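PDB 5FQ8: outer membrane protein Omp121 from Bacteroides thetaiotaomicron, which probably imports nutrients across the outer membrane as a member of the TonB-dependent receptor family, a beta barrel closed by a plug domain. Local coordinates for residues H301-S309 with K387-L395; V731-T742 with Y754-K765. All coordinates share one frame; numbering follows the deposited sequence.

How the contacts relate
Both segments of contact 1 precede those of contact 2 in the chain; their centres lie 52 Å apart, with the nearest atoms about 35 Å apart, and the two do not meet. Contact 1 belongs to the barrel wall, where strands 306-320 and 376-394 pair antiparallel next to the turn that joins 289-303 to 306-320. Contact 2 starts where barrel strand 716-731 ends and lies around a separate antiparallel sheet made by 741-746, 752-756, 763-766 and 793-794. The first thus shapes the wall, beside a second copy of the protein, while the second shapes the excursion between strands 716-731 and 802-812, which meets the chain of another protein.

Contact 1. Residues H301-S309 with K387-L395; sequences HKAGALTFS and KFQLDYEFL
The Y392 ring turns its edge to L306: CB of L306 lies in the ring plane, 3.9 Å from CD1 of Y392, while CB of A305 approaches CE1 of Y392 obliquely at 3.8 Å. The F388 ring has the carbonyl O of S309 3.7 Å from its CD1, again obliquely, and it also meets F261 of a second subunit. CG of Y392 stands anti to the backbone N (chi1 -176°), which lays the ring beside the 303-306 type II' turn. Between the two rings, CD1 of L390 touches CD1 of L306 at 3.7 Å and also reaches CB of F308. This is the antiparallel ladder of a transmembrane beta barrel, strand 306-320 against 376-394: L306, F308, L390 and Y392 share the face near bound lipid and detergent, and T307, S309, Q389 and D391 share the other. T307 and D391 form a hydrogen-bonded pair, N of T307 lying 2.7 Å from O of D391, and the next such pair has N of Q389 3.1 Å from O of S309 in a nearly straight bond (N-H...O 176°). On the polar face, NE2 of Q389 gives its in-plane hydrogen to the syn side of OD2 of D391 at 2.6 Å. NZ of K387 comes from above the amide plane to OE1 of Q389 at 2.7 Å, and also bonds O of D105. R403 bonds OE1 as well, and T401 bonds OD1 of D391. A leucine in place of Q389 would probably leave K387 and R403 short of an acceptor and D391 without its amide donor.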
loop_
_atom_site.group_PDB
_atom_site.type_symbol
_atom_site.label_atom_id
_atom_site.label_comp_id
_atom_site.label_asym_id
_atom_site.label_seq_id
_atom_site.Cartn_x
_atom_site.Cartn_y
_atom_site.Cartn_z
ATOM N N HIS B 301 27.167 -39.259 -11.352
ATOM C CA HIS B 301 28.500 -39.834 -11.436
ATOM C C HIS B 301 28.557 -41.013 -10.490
ATOM O O HIS B 301 28.099 -40.913 -9.352
ATOM C CB HIS B 301 29.588 -38.818 -11.085
ATOM C CG HIS B 301 30.984 -39.301 -11.341
ATOM N ND1 HIS B 301 31.698 -38.950 -12.468
ATOM C CD2 HIS B 301 31.804 -40.094 -10.611
ATOM C CE1 HIS B 301 32.893 -39.508 -12.422
ATOM N NE2 HIS B 301 32.985 -40.207 -11.306
ATOM N N LYS B 302 29.106 -42.125 -10.960
ATOM C CA LYS B 302 29.218 -43.337 -10.167
ATOM C C LYS B 302 30.688 -43.615 -9.917
ATOM O O LYS B 302 31.510 -43.495 -10.826
ATOM C CB LYS B 302 28.550 -44.521 -10.868
ATOM C CG LYS B 302 28.407 -45.755 -9.996
ATOM C CD LYS B 302 27.467 -46.777 -10.611
ATOM C CE LYS B 302 27.230 -47.950 -9.665
ATOM N NZ LYS B 302 26.189 -48.911 -10.141
ATOM N N ALA B 303 31.019 -43.929 -8.675
ATOM C CA ALA B 303 32.385 -44.240 -8.285
ATOM C C ALA B 303 32.263 -45.386 -7.292
ATOM O O ALA B 303 32.145 -45.177 -6.088
ATOM C CB ALA B 303 33.090 -43.035 -7.699
ATOM N N GLY B 304 32.271 -46.601 -7.804
ATOM C CA GLY B 304 32.195 -47.739 -6.925
ATOM C C GLY B 304 30.763 -48.049 -6.580
ATOM O O GLY B 304 29.893 -48.027 -7.453
ATOM N N ALA B 305 30.505 -48.334 -5.310
ATOM C CA ALA B 305 29.139 -48.538 -4.865
ATOM C C ALA B 305 28.379 -47.231 -4.711
ATOM O O ALA B 305 27.154 -47.258 -4.611
ATOM C CB ALA B 305 29.128 -49.299 -3.548
ATOM N N LEU B 306 29.068 -46.097 -4.695
ATOM C CA LEU B 306 28.433 -44.817 -4.443
ATOM C C LEU B 306 27.996 -44.172 -5.741
ATOM O O LEU B 306 28.712 -44.210 -6.737
ATOM C CB LEU B 306 29.377 -43.874 -3.703
ATOM C CG LEU B 306 28.768 -42.547 -3.244
ATOM C CD1 LEU B 306 28.948 -42.429 -1.764
ATOM C CD2 LEU B 306 29.395 -41.358 -3.944
ATOM N N THR B 307 26.816 -43.570 -5.717
ATOM C CA THR B 307 26.322 -42.772 -6.829
ATOM C C THR B 307 25.776 -41.469 -6.274
ATOM O O THR B 307 24.910 -41.483 -5.398
ATOM C CB THR B 307 25.243 -43.515 -7.612
ATOM O OG1 THR B 307 25.624 -44.884 -7.740
ATOM C CG2 THR B 307 25.096 -42.916 -8.979
ATOM N N PHE B 308 26.296 -40.353 -6.765
ATOM C CA PHE B 308 25.791 -39.042 -6.397
ATOM C C PHE B 308 25.320 -38.341 -7.660
ATOM O O PHE B 308 26.064 -38.229 -8.635
ATOM C CB PHE B 308 26.844 -38.223 -5.642
ATOM C CG PHE B 308 28.055 -37.874 -6.445
ATOM C CD1 PHE B 308 29.151 -38.719 -6.475
ATOM C CD2 PHE B 308 28.112 -36.683 -7.142
ATOM C CE1 PHE B 308 30.267 -38.390 -7.204
ATOM C CE2 PHE B 308 29.209 -36.345 -7.873
ATOM C CZ PHE B 308 30.302 -37.200 -7.907
ATOM N N SER B 309 24.076 -37.900 -7.652
ATOM C CA SER B 309 23.506 -37.198 -8.782
ATOM C C SER B 309 22.855 -35.918 -8.293
ATOM O O SER B 309 22.599 -35.743 -7.101
ATOM C CB SER B 309 22.489 -38.056 -9.500
ATOM O OG SER B 309 21.504 -38.489 -8.586
ATOM N N LYS B 387 17.277 -31.159 -6.868
ATOM C CA LYS B 387 17.428 -32.250 -5.919
ATOM C C LYS B 387 18.874 -32.702 -5.853
ATOM O O LYS B 387 19.678 -32.400 -6.728
ATOM C CB LYS B 387 16.528 -33.427 -6.283
ATOM C CG LYS B 387 17.073 -34.307 -7.358
ATOM C CD LYS B 387 16.771 -35.748 -7.046
ATOM C CE LYS B 387 17.565 -36.690 -7.924
ATOM N NZ LYS B 387 17.140 -38.103 -7.763
ATOM N N PHE B 388 19.188 -33.409 -4.772
ATOM C CA PHE B 388 20.444 -34.117 -4.590
ATOM C C PHE B 388 20.119 -35.522 -4.123
ATOM O O PHE B 388 19.336 -35.706 -3.194
ATOM C CB PHE B 388 21.364 -33.436 -3.574
ATOM C CG PHE B 388 22.572 -34.267 -3.193
ATOM C CD1 PHE B 388 23.717 -34.231 -3.961
ATOM C CD2 PHE B 388 22.559 -35.075 -2.073
ATOM C CE1 PHE B 388 24.816 -34.978 -3.628
ATOM C CE2 PHE B 388 23.658 -35.837 -1.742
ATOM C CZ PHE B 388 24.789 -35.784 -2.518
ATOM N N GLN B 389 20.727 -36.509 -4.749
ATOM C CA GLN B 389 20.507 -37.888 -4.363
ATOM C C GLN B 389 21.843 -38.575 -4.197
ATOM O O GLN B 389 22.734 -38.404 -5.029
ATOM C CB GLN B 389 19.662 -38.625 -5.389
ATOM C CG GLN B 389 19.225 -39.963 -4.913
ATOM C CD GLN B 389 18.287 -40.609 -5.873
ATOM O OE1 GLN B 389 17.141 -40.193 -6.012
ATOM N NE2 GLN B 389 18.769 -41.624 -6.569
ATOM N N LEU B 390 21.970 -39.342 -3.122
ATOM C CA LEU B 390 23.148 -40.144 -2.819
ATOM C C LEU B 390 22.694 -41.588 -2.718
ATOM O O LEU B 390 21.960 -41.940 -1.792
ATOM C CB LEU B 390 23.799 -39.699 -1.514
ATOM C CG LEU B 390 25.060 -40.430 -1.109
ATOM C CD1 LEU B 390 26.053 -40.161 -2.178
ATOM C CD2 LEU B 390 25.567 -39.925 0.207
ATOM N N ASP B 391 23.117 -42.412 -3.667
ATOM C CA ASP B 391 22.845 -43.840 -3.637
ATOM C C ASP B 391 24.106 -44.582 -3.237
ATOM O O ASP B 391 25.190 -44.268 -3.720
ATOM C CB ASP B 391 22.380 -44.341 -5.000
ATOM C CG ASP B 391 21.000 -43.879 -5.345
ATOM O OD1 ASP B 391 20.035 -44.377 -4.735
ATOM O OD2 ASP B 391 20.886 -43.027 -6.244
ATOM N N TYR B 392 23.966 -45.570 -2.364
ATOM C CA TYR B 392 25.116 -46.368 -1.957
ATOM C C TYR B 392 24.676 -47.806 -1.739
ATOM O O TYR B 392 23.923 -48.090 -0.808
ATOM C CB TYR B 392 25.756 -45.806 -0.700
ATOM C CG TYR B 392 27.002 -46.531 -0.283
ATOM C CD1 TYR B 392 28.191 -46.336 -0.961
ATOM C CD2 TYR B 392 26.993 -47.407 0.793
ATOM C CE1 TYR B 392 29.329 -46.998 -0.590
ATOM C CE2 TYR B 392 28.130 -48.068 1.178
ATOM C CZ TYR B 392 29.293 -47.859 0.479
ATOM O OH TYR B 392 30.444 -48.507 0.832
ATOM N N GLU B 393 25.171 -48.712 -2.578
ATOM C CA GLU B 393 24.849 -50.128 -2.473
ATOM C C GLU B 393 25.853 -50.824 -1.565
ATOM O O GLU B 393 27.050 -50.554 -1.629
ATOM C CB GLU B 393 24.835 -50.757 -3.866
ATOM C CG GLU B 393 23.803 -50.125 -4.788
ATOM C CD GLU B 393 23.939 -50.533 -6.231
ATOM O OE1 GLU B 393 24.831 -51.345 -6.540
ATOM O OE2 GLU B 393 23.149 -50.036 -7.062
ATOM N N PHE B 394 25.359 -51.700 -0.695
ATOM C CA PHE B 394 26.241 -52.374 0.249
ATOM C C PHE B 394 25.702 -53.754 0.590
ATOM O O PHE B 394 24.490 -53.971 0.628
ATOM C CB PHE B 394 26.412 -51.570 1.533
ATOM C CG PHE B 394 25.143 -51.394 2.313
ATOM C CD1 PHE B 394 24.236 -50.403 1.966
ATOM C CD2 PHE B 394 24.861 -52.205 3.399
ATOM C CE1 PHE B 394 23.079 -50.234 2.672
ATOM C CE2 PHE B 394 23.700 -52.041 4.113
ATOM C CZ PHE B 394 22.809 -51.049 3.750
ATOM N N LEU B 395 26.627 -54.677 0.853
ATOM C CA LEU B 395 26.318 -56.049 1.269
ATOM C C LEU B 395 25.382 -56.751 0.287
ATOM O O LEU B 395 24.353 -57.314 0.663
ATOM C CB LEU B 395 25.742 -56.076 2.682
ATOM C CG LEU B 395 26.696 -55.510 3.728
ATOM C CD1 LEU B 395 26.011 -55.385 5.066
ATOM C CD2 LEU B 395 27.914 -56.396 3.837
HETATM O O HOH W 1 22.451 -40.482 -7.347
#

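Contact 2. Residues V731-T742 with Y754-K765; sequences VISLPEELGGIT and YAITGMPVGVFK
The carbonyl O of G740 is gripped twice by T757: its OG1 donates from 3.3 Å, well off the C=O direction, and its backbone N makes a weak, bent bond to the same O at 2.9 Å. With OG1 beside its own N (chi1 -77°), T757 can present both donors to one carbonyl. The hydroxyl oxygen also accepts a long, weak bond from N of L734, 3.4 Å from OG1, and so bridges the start and the end of the 734-740 loop. CG2 of T757 rests against O of I732 and CA of S733. Past G740 the chain enters a beta hairpin, 741-746 with 752-756, part of a small four-stranded antiparallel sheet that follows barrel strand 716-731 after the 732-740 loop. Its sounder bond here runs from N of A755 to O of T742, 3.0 Å, in the carbonyl plane. Extended I741 (chi1 179°) lays its CD1 over one face of the Y754 ring, offset toward the rim, in a CH-pi contact 4.1 Å from the centroid and 23° off the ring normal. The same CD1 of I741 meets NZ of K765 tip to tip at 3.6 Å. OH of Y754 bonds a polar side chain in the chain of another protein. On the barrel side, the side chains of V731 and V761 cross at about a right angle, CG2 of V731 3.5 Å from CG2 of V761, and I697 touches both valines.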
loop_
_atom_site.group_PDB
_atom_site.type_symbol
_atom_site.label_atom_id
_atom_site.label_comp_id
_atom_site.label_asym_id
_atom_site.label_seq_id
_atom_site.Cartn_x
_atom_site.Cartn_y
_atom_site.Cartn_z
ATOM N N VAL B 731 -21.139 -37.078 -2.747
ATOM C CA VAL B 731 -21.055 -36.756 -1.332
ATOM C C VAL B 731 -21.986 -37.684 -0.596
ATOM O O VAL B 731 -23.130 -37.858 -1.009
ATOM C CB VAL B 731 -21.439 -35.289 -1.101
ATOM C CG1 VAL B 731 -21.182 -34.889 0.338
ATOM C CG2 VAL B 731 -20.701 -34.388 -2.045
ATOM N N ILE B 732 -21.516 -38.318 0.467
ATOM C CA ILE B 732 -22.349 -39.284 1.173
ATOM C C ILE B 732 -23.061 -38.650 2.356
ATOM O O ILE B 732 -24.263 -38.828 2.534
ATOM C CB ILE B 732 -21.524 -40.518 1.592
ATOM C CG1 ILE B 732 -21.398 -41.468 0.406
ATOM C CG2 ILE B 732 -22.199 -41.233 2.729
ATOM C CD1 ILE B 732 -20.930 -42.845 0.786
ATOM N N SER B 733 -22.342 -37.898 3.177
ATOM C CA SER B 733 -22.982 -37.145 4.241
ATOM C C SER B 733 -22.170 -35.896 4.516
ATOM O O SER B 733 -20.951 -35.885 4.364
ATOM C CB SER B 733 -23.127 -37.968 5.519
ATOM O OG SER B 733 -21.864 -38.397 5.981
ATOM N N LEU B 734 -22.870 -34.833 4.879
ATOM C CA LEU B 734 -22.281 -33.649 5.448
ATOM C C LEU B 734 -22.877 -33.470 6.831
ATOM O O LEU B 734 -24.101 -33.572 6.973
ATOM C CB LEU B 734 -22.559 -32.427 4.584
ATOM C CG LEU B 734 -21.731 -32.363 3.308
ATOM C CD1 LEU B 734 -22.199 -31.240 2.462
ATOM C CD2 LEU B 734 -20.272 -32.182 3.639
ATOM N N PRO B 735 -22.062 -33.237 7.867
ATOM C CA PRO B 735 -22.568 -33.208 9.245
ATOM C C PRO B 735 -23.939 -32.578 9.436
ATOM O O PRO B 735 -24.146 -31.395 9.155
ATOM C CB PRO B 735 -21.481 -32.416 9.969
ATOM C CG PRO B 735 -20.264 -32.825 9.286
ATOM C CD PRO B 735 -20.617 -33.011 7.834
ATOM N N GLU B 736 -24.874 -33.399 9.920
ATOM C CA GLU B 736 -26.281 -33.024 9.955
ATOM C C GLU B 736 -26.488 -31.749 10.739
ATOM O O GLU B 736 -27.273 -30.885 10.340
ATOM C CB GLU B 736 -27.110 -34.141 10.587
ATOM C CG GLU B 736 -27.397 -35.352 9.715
ATOM C CD GLU B 736 -28.109 -36.460 10.480
ATOM O OE1 GLU B 736 -28.168 -36.359 11.723
ATOM O OE2 GLU B 736 -28.608 -37.423 9.852
ATOM N N GLU B 737 -25.761 -31.611 11.845
ATOM C CA GLU B 737 -26.025 -30.564 12.818
ATOM C C GLU B 737 -25.964 -29.179 12.221
ATOM O O GLU B 737 -26.553 -28.258 12.785
ATOM C CB GLU B 737 -25.046 -30.685 13.972
ATOM C CG GLU B 737 -24.955 -32.095 14.497
ATOM C CD GLU B 737 -23.935 -32.909 13.751
ATOM O OE1 GLU B 737 -22.875 -32.345 13.420
ATOM O OE2 GLU B 737 -24.195 -34.099 13.479
ATOM N N LEU B 738 -25.303 -29.011 11.088
ATOM C CA LEU B 738 -25.193 -27.713 10.445
ATOM C C LEU B 738 -25.954 -27.648 9.136
ATOM O O LEU B 738 -25.709 -26.739 8.342
ATOM C CB LEU B 738 -23.731 -27.364 10.193
ATOM C CG LEU B 738 -22.851 -26.767 11.277
ATOM C CD1 LEU B 738 -22.613 -27.724 12.414
ATOM C CD2 LEU B 738 -21.543 -26.384 10.645
ATOM N N GLY B 739 -26.880 -28.572 8.901
ATOM C CA GLY B 739 -27.534 -28.685 7.618
ATOM C C GLY B 739 -26.811 -29.667 6.719
ATOM O O GLY B 739 -25.704 -30.130 7.003
ATOM N N GLY B 740 -27.445 -30.003 5.611
ATOM C CA GLY B 740 -26.785 -30.954 4.745
ATOM C C GLY B 740 -26.261 -30.322 3.480
ATOM O O GLY B 740 -26.181 -30.982 2.445
ATOM N N ILE B 741 -25.884 -29.051 3.555
ATOM C CA ILE B 741 -25.620 -28.247 2.374
ATOM C C ILE B 741 -24.517 -27.270 2.725
ATOM O O ILE B 741 -24.363 -26.893 3.882
ATOM C CB ILE B 741 -26.916 -27.543 1.916
ATOM C CG1 ILE B 741 -26.690 -26.661 0.706
ATOM C CG2 ILE B 741 -27.456 -26.703 3.017
ATOM C CD1 ILE B 741 -27.953 -26.025 0.210
ATOM N N THR B 742 -23.712 -26.898 1.732
ATOM C CA THR B 742 -22.625 -25.954 1.952
ATOM C C THR B 742 -22.153 -25.405 0.620
ATOM O O THR B 742 -21.984 -26.148 -0.329
ATOM C CB THR B 742 -21.464 -26.594 2.714
ATOM O OG1 THR B 742 -20.502 -25.594 3.034
ATOM C CG2 THR B 742 -20.797 -27.665 1.913
ATOM N N TYR B 754 -23.298 -26.049 -4.983
ATOM C CA TYR B 754 -23.293 -26.506 -3.604
ATOM C C TYR B 754 -22.593 -27.844 -3.483
ATOM O O TYR B 754 -22.122 -28.410 -4.458
ATOM C CB TYR B 754 -24.724 -26.604 -3.067
ATOM C CG TYR B 754 -25.375 -25.259 -2.910
ATOM C CD1 TYR B 754 -25.122 -24.477 -1.789
ATOM C CD2 TYR B 754 -26.209 -24.748 -3.893
ATOM C CE1 TYR B 754 -25.686 -23.241 -1.648
ATOM C CE2 TYR B 754 -26.785 -23.511 -3.751
ATOM C CZ TYR B 754 -26.516 -22.761 -2.626
ATOM O OH TYR B 754 -27.082 -21.522 -2.466
ATOM N N ALA B 755 -22.511 -28.327 -2.252
ATOM C CA ALA B 755 -22.254 -29.725 -1.945
ATOM C C ALA B 755 -23.345 -30.156 -0.983
ATOM O O ALA B 755 -23.385 -29.690 0.154
ATOM C CB ALA B 755 -20.872 -29.930 -1.342
ATOM N N ILE B 756 -24.235 -31.021 -1.441
ATOM C CA ILE B 756 -25.421 -31.419 -0.700
ATOM C C ILE B 756 -25.330 -32.904 -0.396
ATOM O O ILE B 756 -24.712 -33.661 -1.142
ATOM C CB ILE B 756 -26.674 -31.079 -1.515
ATOM C CG1 ILE B 756 -26.540 -29.676 -2.083
ATOM C CG2 ILE B 756 -27.887 -31.145 -0.663
ATOM C CD1 ILE B 756 -27.754 -29.221 -2.825
ATOM N N THR B 757 -25.968 -33.323 0.695
ATOM C CA THR B 757 -25.628 -34.594 1.326
ATOM C C THR B 757 -25.764 -35.770 0.368
ATOM O O THR B 757 -24.783 -36.452 0.078
ATOM C CB THR B 757 -26.472 -34.819 2.581
ATOM O OG1 THR B 757 -25.956 -34.017 3.642
ATOM C CG2 THR B 757 -26.400 -36.254 3.023
ATOM N N GLY B 758 -26.962 -36.044 -0.124
ATOM C CA GLY B 758 -27.080 -37.266 -0.901
ATOM C C GLY B 758 -26.961 -37.076 -2.397
ATOM O O GLY B 758 -27.640 -37.757 -3.163
ATOM N N MET B 759 -26.115 -36.156 -2.827
ATOM C CA MET B 759 -26.059 -35.690 -4.200
ATOM C C MET B 759 -24.613 -35.595 -4.663
ATOM O O MET B 759 -23.689 -35.614 -3.845
ATOM C CB MET B 759 -26.742 -34.319 -4.321
ATOM C CG MET B 759 -28.075 -34.216 -3.625
ATOM S SD MET B 759 -29.106 -32.975 -4.381
ATOM C CE MET B 759 -29.146 -33.562 -6.052
ATOM N N PRO B 760 -24.380 -35.498 -5.966
ATOM C CA PRO B 760 -23.005 -35.421 -6.451
ATOM C C PRO B 760 -22.352 -34.118 -6.046
ATOM O O PRO B 760 -23.012 -33.151 -5.673
ATOM C CB PRO B 760 -23.158 -35.509 -7.974
ATOM C CG PRO B 760 -24.461 -36.078 -8.210
ATOM C CD PRO B 760 -25.327 -35.599 -7.085
ATOM N N VAL B 761 -21.026 -34.103 -6.125
ATOM C CA VAL B 761 -20.298 -32.874 -5.857
ATOM C C VAL B 761 -20.665 -31.834 -6.894
ATOM O O VAL B 761 -20.682 -32.116 -8.095
ATOM C CB VAL B 761 -18.791 -33.131 -5.854
ATOM C CG1 VAL B 761 -18.081 -31.856 -6.079
ATOM C CG2 VAL B 761 -18.369 -33.708 -4.547
ATOM N N GLY B 762 -20.976 -30.632 -6.438
ATOM C CA GLY B 762 -21.192 -29.531 -7.349
ATOM C C GLY B 762 -22.605 -29.383 -7.855
ATOM O O GLY B 762 -22.800 -29.132 -9.039
ATOM N N VAL B 763 -23.598 -29.501 -6.977
ATOM C CA VAL B 763 -24.985 -29.331 -7.381
ATOM C C VAL B 763 -25.290 -27.861 -7.594
ATOM O O VAL B 763 -24.883 -27.008 -6.804
ATOM C CB VAL B 763 -25.914 -29.933 -6.325
ATOM C CG1 VAL B 763 -27.347 -29.670 -6.693
ATOM C CG2 VAL B 763 -25.666 -31.402 -6.220
ATOM N N PHE B 764 -26.014 -27.552 -8.664
ATOM C CA PHE B 764 -26.415 -26.182 -8.964
ATOM C C PHE B 764 -27.856 -25.947 -8.555
ATOM O O PHE B 764 -28.712 -26.807 -8.760
ATOM C CB PHE B 764 -26.304 -25.869 -10.446
ATOM C CG PHE B 764 -24.942 -25.504 -10.892
ATOM C CD1 PHE B 764 -24.533 -24.194 -10.885
ATOM C CD2 PHE B 764 -24.082 -26.469 -11.352
ATOM C CE1 PHE B 764 -23.296 -23.850 -11.316
ATOM C CE2 PHE B 764 -22.855 -26.139 -11.796
ATOM C CZ PHE B 764 -22.451 -24.817 -11.777
ATOM N N LYS B 765 -28.114 -24.770 -7.988
ATOM C CA LYS B 765 -29.454 -24.243 -7.786
ATOM C C LYS B 765 -29.566 -22.910 -8.506
ATOM O O LYS B 765 -28.618 -22.136 -8.540
ATOM C CB LYS B 765 -29.764 -24.068 -6.312
ATOM C CG LYS B 765 -29.884 -25.343 -5.533
ATOM C CD LYS B 765 -30.272 -25.055 -4.119
ATOM C CE LYS B 765 -30.469 -26.315 -3.322
ATOM N NZ LYS B 765 -30.902 -26.004 -1.934
#